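Local coordinates for protein methyltransferase (PDB 2B78) that is of unknown specific function but is probably an S-adenosylmethionine-dependent methyltransferase, possibly one that acts on RNA, at residues A[90-98]-A[174-182]; A[222-232]-A[250-260]. All coordinates share one frame; numbering follows the deposited sequence.

Contact 1: A[90-98]-A[174-182]; sequences HSKLTTAYR and FLILENGIS
L177, L93 and A96 bury the most surface where loop 91-95 meets the hairpin of strands 174-178 and 181-185. L177 turns its CD2 methyl onto the backbone of the loop. CD2 lies 3.3 Å from K92 O and also touches L93 O. L177 CG is roughly anti to its own N, and this lays the CD2 branch against the K92 and L93 carbonyls. L93 meets the turn that directly follows L177. Its CD2 packs against G180 CA, 4.0 Å away. The type I' turn from E178 to I181 presents the amides of N179 and G180 to the loop here. G180 N donates to L93 O at 2.8 Å. N179 N donates to T94 OG1 at 3.1 Å, nearly straight at 176°.

Further along, the backbone of L177 is gripped on both its polar atoms by T95. T95 N donates to L177 O at 2.7 Å. L177 N donates to T95 OG1 at 3.0 Å, with an angle of 172°. T95 chi1 of 64° sets OG1 between its own N and carbonyl carbon, and from there it faces the strand. L177 O also receives a CA-H...O contact from T94. A96 closes the row on the apolar side, with its CB 3.7 Å from I176 CD1. A water donates to both A96 O and E178 OE2, and E178 also forms a salt bridge with R203.

The contact thus joins the start of strand 96-101, the edge of one sheet, to a separate two-stranded hairpin. Two threonine hydroxyls stand in for backbone acceptors. The amides of L177 and N179 are satisfied without regular strand pairing, while A96 N is buried with no partner in the model.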
# COMPACT_ATOMS: atom_id res chain seq x y z
N HIS A 90 -4.84 3.28 -20.48
CA HIS A 90 -5.11 2.72 -21.79
C HIS A 90 -5.73 1.34 -21.66
O HIS A 90 -6.82 1.10 -22.18
CB HIS A 90 -3.80 2.62 -22.58
CG HIS A 90 -3.95 2.09 -23.97
ND1 HIS A 90 -2.88 1.68 -24.74
CD2 HIS A 90 -5.06 1.90 -24.74
CE1 HIS A 90 -3.32 1.27 -25.92
NE2 HIS A 90 -4.63 1.39 -25.94
N SER A 91 -5.03 0.45 -20.97
CA SER A 91 -5.49 -0.92 -20.77
C SER A 91 -6.77 -1.03 -19.94
O SER A 91 -6.90 -0.38 -18.91
CB SER A 91 -4.39 -1.74 -20.09
OG SER A 91 -4.85 -3.03 -19.74
N LYS A 92 -7.70 -1.86 -20.39
CA LYS A 92 -8.95 -2.02 -19.65
C LYS A 92 -8.98 -3.31 -18.82
O LYS A 92 -10.01 -3.65 -18.24
CB LYS A 92 -10.16 -1.95 -20.59
CG LYS A 92 -10.37 -0.55 -21.16
CD LYS A 92 -11.71 -0.39 -21.85
CE LYS A 92 -11.91 1.05 -22.32
NZ LYS A 92 -13.17 1.26 -23.11
N LEU A 93 -7.84 -4.01 -18.76
CA LEU A 93 -7.74 -5.24 -17.97
C LEU A 93 -7.67 -4.87 -16.49
O LEU A 93 -8.00 -5.67 -15.62
CB LEU A 93 -6.48 -6.04 -18.33
CG LEU A 93 -6.48 -6.82 -19.64
CD1 LEU A 93 -5.10 -7.43 -19.85
CD2 LEU A 93 -7.54 -7.91 -19.61
N THR A 94 -7.19 -3.65 -16.23
CA THR A 94 -7.06 -3.12 -14.87
C THR A 94 -7.67 -1.73 -14.84
O THR A 94 -7.12 -0.80 -15.42
CB THR A 94 -5.58 -3.03 -14.47
OG1 THR A 94 -5.07 -4.36 -14.29
CG2 THR A 94 -5.43 -2.23 -13.18
N THR A 95 -8.80 -1.59 -14.14
CA THR A 95 -9.48 -0.31 -14.09
C THR A 95 -9.32 0.41 -12.76
O THR A 95 -9.92 1.46 -12.53
CB THR A 95 -10.98 -0.47 -14.41
OG1 THR A 95 -11.62 -1.27 -13.40
CG2 THR A 95 -11.16 -1.14 -15.76
N ALA A 96 -8.49 -0.15 -11.88
CA ALA A 96 -8.24 0.49 -10.59
C ALA A 96 -6.74 0.45 -10.39
O ALA A 96 -6.14 -0.62 -10.40
CB ALA A 96 -8.97 -0.27 -9.46
N TYR A 97 -6.13 1.62 -10.23
CA TYR A 97 -4.69 1.73 -10.03
C TYR A 97 -4.38 3.09 -9.43
O TYR A 97 -5.25 3.95 -9.35
CB TYR A 97 -3.94 1.52 -11.35
CG TYR A 97 -4.32 2.49 -12.45
CD1 TYR A 97 -3.57 3.65 -12.67
CD2 TYR A 97 -5.44 2.26 -13.26
CE1 TYR A 97 -3.93 4.55 -13.68
CE2 TYR A 97 -5.80 3.16 -14.27
CZ TYR A 97 -5.04 4.30 -14.47
OH TYR A 97 -5.40 5.20 -15.45
N ARG A 98 -3.13 3.30 -9.00
CA ARG A 98 -2.78 4.58 -8.39
C ARG A 98 -2.36 5.66 -9.39
O ARG A 98 -1.50 5.43 -10.24
CB ARG A 98 -1.68 4.37 -7.35
CG ARG A 98 -1.17 5.67 -6.73
CD ARG A 98 -0.68 5.47 -5.31
NE ARG A 98 -1.78 5.14 -4.41
CZ ARG A 98 -1.67 5.02 -3.09
NH1 ARG A 98 -0.50 5.20 -2.50
NH2 ARG A 98 -2.74 4.71 -2.37
N PHE A 174 -19.05 -1.56 -5.42
CA PHE A 174 -19.08 -1.84 -6.85
C PHE A 174 -17.85 -2.64 -7.25
O PHE A 174 -16.92 -2.78 -6.46
CB PHE A 174 -19.17 -0.53 -7.65
CG PHE A 174 -18.01 0.42 -7.42
CD1 PHE A 174 -16.87 0.35 -8.22
CD2 PHE A 174 -18.07 1.37 -6.41
CE1 PHE A 174 -15.78 1.22 -8.00
CE2 PHE A 174 -17.00 2.25 -6.18
CZ PHE A 174 -15.86 2.18 -6.98
N LEU A 175 -17.85 -3.16 -8.48
CA LEU A 175 -16.74 -3.96 -8.96
C LEU A 175 -15.78 -3.18 -9.85
O LEU A 175 -16.17 -2.22 -10.52
CB LEU A 175 -17.26 -5.14 -9.77
CG LEU A 175 -18.24 -6.13 -9.13
CD1 LEU A 175 -18.76 -7.09 -10.21
CD2 LEU A 175 -17.58 -6.88 -8.00
N ILE A 176 -14.51 -3.58 -9.81
CA ILE A 176 -13.48 -3.00 -10.67
C ILE A 176 -12.78 -4.23 -11.23
O ILE A 176 -13.05 -5.36 -10.80
CB ILE A 176 -12.49 -2.07 -9.91
CG1 ILE A 176 -11.83 -2.79 -8.73
CG2 ILE A 176 -13.23 -0.81 -9.42
CD1 ILE A 176 -10.59 -3.58 -9.12
N LEU A 177 -11.90 -4.02 -12.21
CA LEU A 177 -11.19 -5.13 -12.81
C LEU A 177 -9.71 -4.93 -12.55
O LEU A 177 -9.22 -3.79 -12.57
CB LEU A 177 -11.43 -5.15 -14.33
CG LEU A 177 -11.39 -6.48 -15.07
CD1 LEU A 177 -12.64 -7.28 -14.74
CD2 LEU A 177 -11.33 -6.23 -16.58
N GLU A 178 -9.00 -6.03 -12.27
CA GLU A 178 -7.56 -5.99 -12.04
C GLU A 178 -6.99 -7.28 -12.60
O GLU A 178 -7.38 -8.37 -12.17
CB GLU A 178 -7.22 -5.89 -10.55
CG GLU A 178 -5.74 -5.57 -10.28
CD GLU A 178 -5.34 -5.82 -8.84
OE1 GLU A 178 -5.22 -7.01 -8.45
OE2 GLU A 178 -5.14 -4.84 -8.09
N ASN A 179 -6.06 -7.16 -13.55
CA ASN A 179 -5.46 -8.32 -14.19
C ASN A 179 -6.55 -9.11 -14.89
O ASN A 179 -6.44 -10.32 -15.08
CB ASN A 179 -4.78 -9.21 -13.15
CG ASN A 179 -3.59 -8.53 -12.49
OD1 ASN A 179 -3.40 -8.63 -11.28
ND2 ASN A 179 -2.77 -7.86 -13.29
N GLY A 180 -7.63 -8.43 -15.26
CA GLY A 180 -8.70 -9.12 -15.95
C GLY A 180 -9.73 -9.85 -15.12
O GLY A 180 -10.58 -10.54 -15.68
N ILE A 181 -9.66 -9.76 -13.80
CA ILE A 181 -10.66 -10.41 -12.96
C ILE A 181 -11.33 -9.35 -12.08
O ILE A 181 -10.78 -8.25 -11.88
CB ILE A 181 -10.07 -11.57 -12.11
CG1 ILE A 181 -9.20 -11.04 -10.98
CG2 ILE A 181 -9.25 -12.51 -13.01
CD1 ILE A 181 -8.90 -12.09 -9.92
N SER A 182 -12.52 -9.66 -11.57
CA SER A 182 -13.28 -8.69 -10.77
C SER A 182 -13.03 -8.73 -9.28
O SER A 182 -12.77 -9.78 -8.71
CB SER A 182 -14.78 -8.88 -11.02
OG SER A 182 -15.10 -8.69 -12.39
O HOH W 1 -4.51 -2.46 -9.28

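Contact 2: A[222-232]-A[250-260]; sequences YTAAFSVAAAM and LSLAHFEANHL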
# COMPACT_ATOMS: atom_id res chain seq x y z
N TYR A 222 -8.19 -10.22 5.09
CA TYR A 222 -8.90 -8.95 4.92
C TYR A 222 -10.19 -9.17 4.14
O TYR A 222 -11.27 -9.29 4.75
CB TYR A 222 -7.99 -7.89 4.26
CG TYR A 222 -8.68 -6.56 4.03
CD1 TYR A 222 -9.55 -6.03 4.99
CD2 TYR A 222 -8.53 -5.87 2.83
CE1 TYR A 222 -10.26 -4.84 4.74
CE2 TYR A 222 -9.23 -4.69 2.57
CZ TYR A 222 -10.10 -4.19 3.53
OH TYR A 222 -10.82 -3.06 3.26
N THR A 223 -10.12 -9.21 2.81
CA THR A 223 -11.30 -9.50 2.01
C THR A 223 -11.00 -10.68 1.09
O THR A 223 -11.72 -10.94 0.13
CB THR A 223 -11.79 -8.28 1.18
OG1 THR A 223 -10.80 -7.92 0.21
CG2 THR A 223 -12.06 -7.10 2.10
N ALA A 224 -9.93 -11.39 1.43
CA ALA A 224 -9.51 -12.58 0.69
C ALA A 224 -9.19 -12.35 -0.78
O ALA A 224 -9.41 -13.24 -1.61
CB ALA A 224 -10.57 -13.66 0.83
N ALA A 225 -8.69 -11.16 -1.13
CA ALA A 225 -8.36 -10.90 -2.52
C ALA A 225 -7.29 -11.88 -3.05
O ALA A 225 -7.31 -12.23 -4.23
CB ALA A 225 -7.88 -9.46 -2.70
N PHE A 226 -6.36 -12.31 -2.20
CA PHE A 226 -5.33 -13.27 -2.64
C PHE A 226 -5.96 -14.64 -2.89
O PHE A 226 -5.54 -15.38 -3.78
CB PHE A 226 -4.23 -13.47 -1.58
CG PHE A 226 -3.23 -12.36 -1.50
CD1 PHE A 226 -2.56 -11.91 -2.63
CD2 PHE A 226 -2.91 -11.80 -0.26
CE1 PHE A 226 -1.58 -10.91 -2.53
CE2 PHE A 226 -1.94 -10.81 -0.15
CZ PHE A 226 -1.27 -10.36 -1.29
N SER A 227 -6.98 -14.97 -2.10
CA SER A 227 -7.65 -16.25 -2.23
C SER A 227 -8.43 -16.34 -3.54
O SER A 227 -8.38 -17.38 -4.23
CB SER A 227 -8.60 -16.45 -1.05
OG SER A 227 -7.85 -16.45 0.16
N VAL A 228 -9.13 -15.27 -3.90
CA VAL A 228 -9.89 -15.26 -5.15
C VAL A 228 -8.92 -15.34 -6.34
O VAL A 228 -9.19 -16.02 -7.32
CB VAL A 228 -10.80 -13.99 -5.25
CG1 VAL A 228 -9.96 -12.74 -5.43
CG2 VAL A 228 -11.79 -14.15 -6.39
N ALA A 229 -7.78 -14.66 -6.23
CA ALA A 229 -6.76 -14.67 -7.28
C ALA A 229 -6.26 -16.10 -7.48
O ALA A 229 -6.19 -16.62 -8.61
CB ALA A 229 -5.59 -13.74 -6.89
N ALA A 230 -5.91 -16.74 -6.38
CA ALA A 230 -5.43 -18.12 -6.43
C ALA A 230 -6.50 -19.04 -7.02
O ALA A 230 -6.19 -19.94 -7.80
CB ALA A 230 -5.03 -18.58 -5.03
N ALA A 231 -7.75 -18.82 -6.65
CA ALA A 231 -8.86 -19.63 -7.16
C ALA A 231 -8.96 -19.51 -8.68
O ALA A 231 -9.21 -20.50 -9.38
CB ALA A 231 -10.17 -19.18 -6.50
N MET A 232 -8.79 -18.29 -9.19
CA MET A 232 -8.86 -18.04 -10.63
C MET A 232 -7.65 -18.61 -11.35
O MET A 232 -7.64 -18.74 -12.58
CB MET A 232 -8.95 -16.53 -10.91
CG MET A 232 -10.29 -15.90 -10.52
SD MET A 232 -11.70 -16.70 -11.31
CE MET A 232 -11.41 -16.28 -13.05
N LEU A 250 -17.55 -9.43 2.59
CA LEU A 250 -16.62 -8.75 1.68
C LEU A 250 -15.77 -9.71 0.88
O LEU A 250 -15.32 -9.38 -0.22
CB LEU A 250 -15.70 -7.81 2.46
CG LEU A 250 -16.40 -6.70 3.26
CD1 LEU A 250 -15.36 -5.80 3.89
CD2 LEU A 250 -17.30 -5.89 2.32
N SER A 251 -15.53 -10.89 1.43
CA SER A 251 -14.74 -11.88 0.71
C SER A 251 -15.63 -12.59 -0.30
O SER A 251 -15.23 -12.85 -1.44
CB SER A 251 -14.14 -12.89 1.71
OG SER A 251 -13.26 -12.24 2.60
N LEU A 252 -16.86 -12.91 0.11
CA LEU A 252 -17.82 -13.59 -0.75
C LEU A 252 -18.10 -12.79 -2.03
O LEU A 252 -18.32 -13.36 -3.12
CB LEU A 252 -19.13 -13.82 0.01
CG LEU A 252 -19.09 -14.77 1.21
CD1 LEU A 252 -20.41 -14.72 1.99
CD2 LEU A 252 -18.81 -16.18 0.71
N ALA A 253 -18.08 -11.46 -1.89
CA ALA A 253 -18.35 -10.56 -3.00
C ALA A 253 -17.41 -10.74 -4.18
O ALA A 253 -17.83 -10.62 -5.32
CB ALA A 253 -18.31 -9.13 -2.52
N HIS A 254 -16.13 -11.01 -3.90
CA HIS A 254 -15.16 -11.22 -4.98
C HIS A 254 -15.42 -12.55 -5.68
O HIS A 254 -15.42 -12.64 -6.91
CB HIS A 254 -13.73 -11.25 -4.41
CG HIS A 254 -13.30 -9.98 -3.75
ND1 HIS A 254 -12.47 -9.97 -2.65
CD2 HIS A 254 -13.54 -8.69 -4.06
CE1 HIS A 254 -12.23 -8.71 -2.30
NE2 HIS A 254 -12.86 -7.92 -3.15
N PHE A 255 -15.64 -13.59 -4.88
CA PHE A 255 -15.89 -14.92 -5.42
C PHE A 255 -17.14 -14.93 -6.28
O PHE A 255 -17.16 -15.55 -7.34
CB PHE A 255 -16.00 -15.94 -4.28
CG PHE A 255 -14.67 -16.40 -3.74
CD1 PHE A 255 -13.94 -17.39 -4.40
CD2 PHE A 255 -14.13 -15.82 -2.60
CE1 PHE A 255 -12.69 -17.80 -3.91
CE2 PHE A 255 -12.88 -16.22 -2.11
CZ PHE A 255 -12.16 -17.21 -2.77
N GLU A 256 -18.17 -14.21 -5.83
CA GLU A 256 -19.43 -14.12 -6.55
C GLU A 256 -19.24 -13.38 -7.89
O GLU A 256 -19.78 -13.80 -8.92
CB GLU A 256 -20.46 -13.38 -5.69
CG GLU A 256 -21.79 -13.08 -6.37
CD GLU A 256 -22.52 -14.33 -6.84
OE1 GLU A 256 -22.67 -15.28 -6.04
OE2 GLU A 256 -22.94 -14.37 -8.02
N ALA A 257 -18.47 -12.30 -7.86
CA ALA A 257 -18.23 -11.48 -9.05
C ALA A 257 -17.54 -12.28 -10.13
O ALA A 257 -17.68 -11.98 -11.32
CB ALA A 257 -17.37 -10.28 -8.69
N ASN A 258 -16.78 -13.30 -9.72
CA ASN A 258 -16.06 -14.14 -10.67
C ASN A 258 -16.75 -15.48 -10.89
O ASN A 258 -16.16 -16.41 -11.46
CB ASN A 258 -14.62 -14.32 -10.20
CG ASN A 258 -13.86 -13.01 -10.15
OD1 ASN A 258 -13.55 -12.49 -9.08
ND2 ASN A 258 -13.57 -12.46 -11.33
N HIS A 259 -17.99 -15.57 -10.42
CA HIS A 259 -18.82 -16.76 -10.56
C HIS A 259 -18.11 -18.05 -10.15
O HIS A 259 -18.23 -19.07 -10.82
CB HIS A 259 -19.32 -16.87 -11.99
CG HIS A 259 -19.82 -15.57 -12.55
ND1 HIS A 259 -20.92 -14.92 -12.05
CD2 HIS A 259 -19.34 -14.79 -13.55
CE1 HIS A 259 -21.10 -13.79 -12.70
NE2 HIS A 259 -20.16 -13.68 -13.62
N LEU A 260 -17.38 -18.00 -9.05
CA LEU A 260 -16.65 -19.17 -8.56
C LEU A 260 -17.47 -19.98 -7.56
O LEU A 260 -18.07 -19.43 -6.65
CB LEU A 260 -15.35 -18.73 -7.89
CG LEU A 260 -14.24 -18.19 -8.80
CD1 LEU A 260 -13.24 -17.40 -7.96
CD2 LEU A 260 -13.56 -19.34 -9.53
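V228 is the main bump of helix 225-232, and it sits in a hollow formed by H254, F255, N258 and L260. Its CB stands over the centre of one face of the F255 ring, 4.2 Å above the plane. Its CG2 is anti to the backbone N and reaches on to L260 CD1, 3.9 Å away. A231 is a small neighbour one turn later, and its CB rests against both F255 CE1 and L260 CD1. M232 finishes this end. Its chain bends at chi2 and chi3, which brings SD to 3.7 Å from L260 CD2. L260 follows the Schellman motif that ends helix 247-257.

At the other end T223 wedges against L250 and H254. Its CG2 lies 3.7 Å from L250 CB. Its OG1 lies at the CE1 edge of the H254 ring, in plane, while its hydrogen bond goes to G194 O. H254 ND1 makes a weak bond to T223 O at 3.0 Å, while NE2 donates to N184 O. A224 CB touches S251 CB at 3.8 Å.

The axes of segments 225-232 and 250-257 run roughly parallel, 9.4 Å apart at closest, with a crossing angle of -23°. They flank strand 237-242 in the chain, in the alpha/beta order of a Rossmann-like methyltransferase. Strand 181-185 meets V228 and N258, strand 265-269 meets A231 and S251, and helix 200-210 packs on F226 and A229.

How the contacts relate
Contact 1 comes first along the chain and closes before contact 2 opens. Their centres are 14 Å apart, on the same side of the chain's centre. Hairpin 174-185 is the bridge. Its turn and first strand take the segment 90-98 in contact 1, and its second strand, 181-185, lies against both helices of contact 2. The two contacts touch directly, with L175 CD2 3.5 Å from A257 CB. The hairpin therefore links the sheet that begins with strand 96-101 to the Rossmann-like methyltransferase part. The Y222 and L250 end of contact 2 lies close to D242 and R246, which bind S-adenosylhomocysteine, a ligand absent from this chain, whereas contact 1 is away from that site.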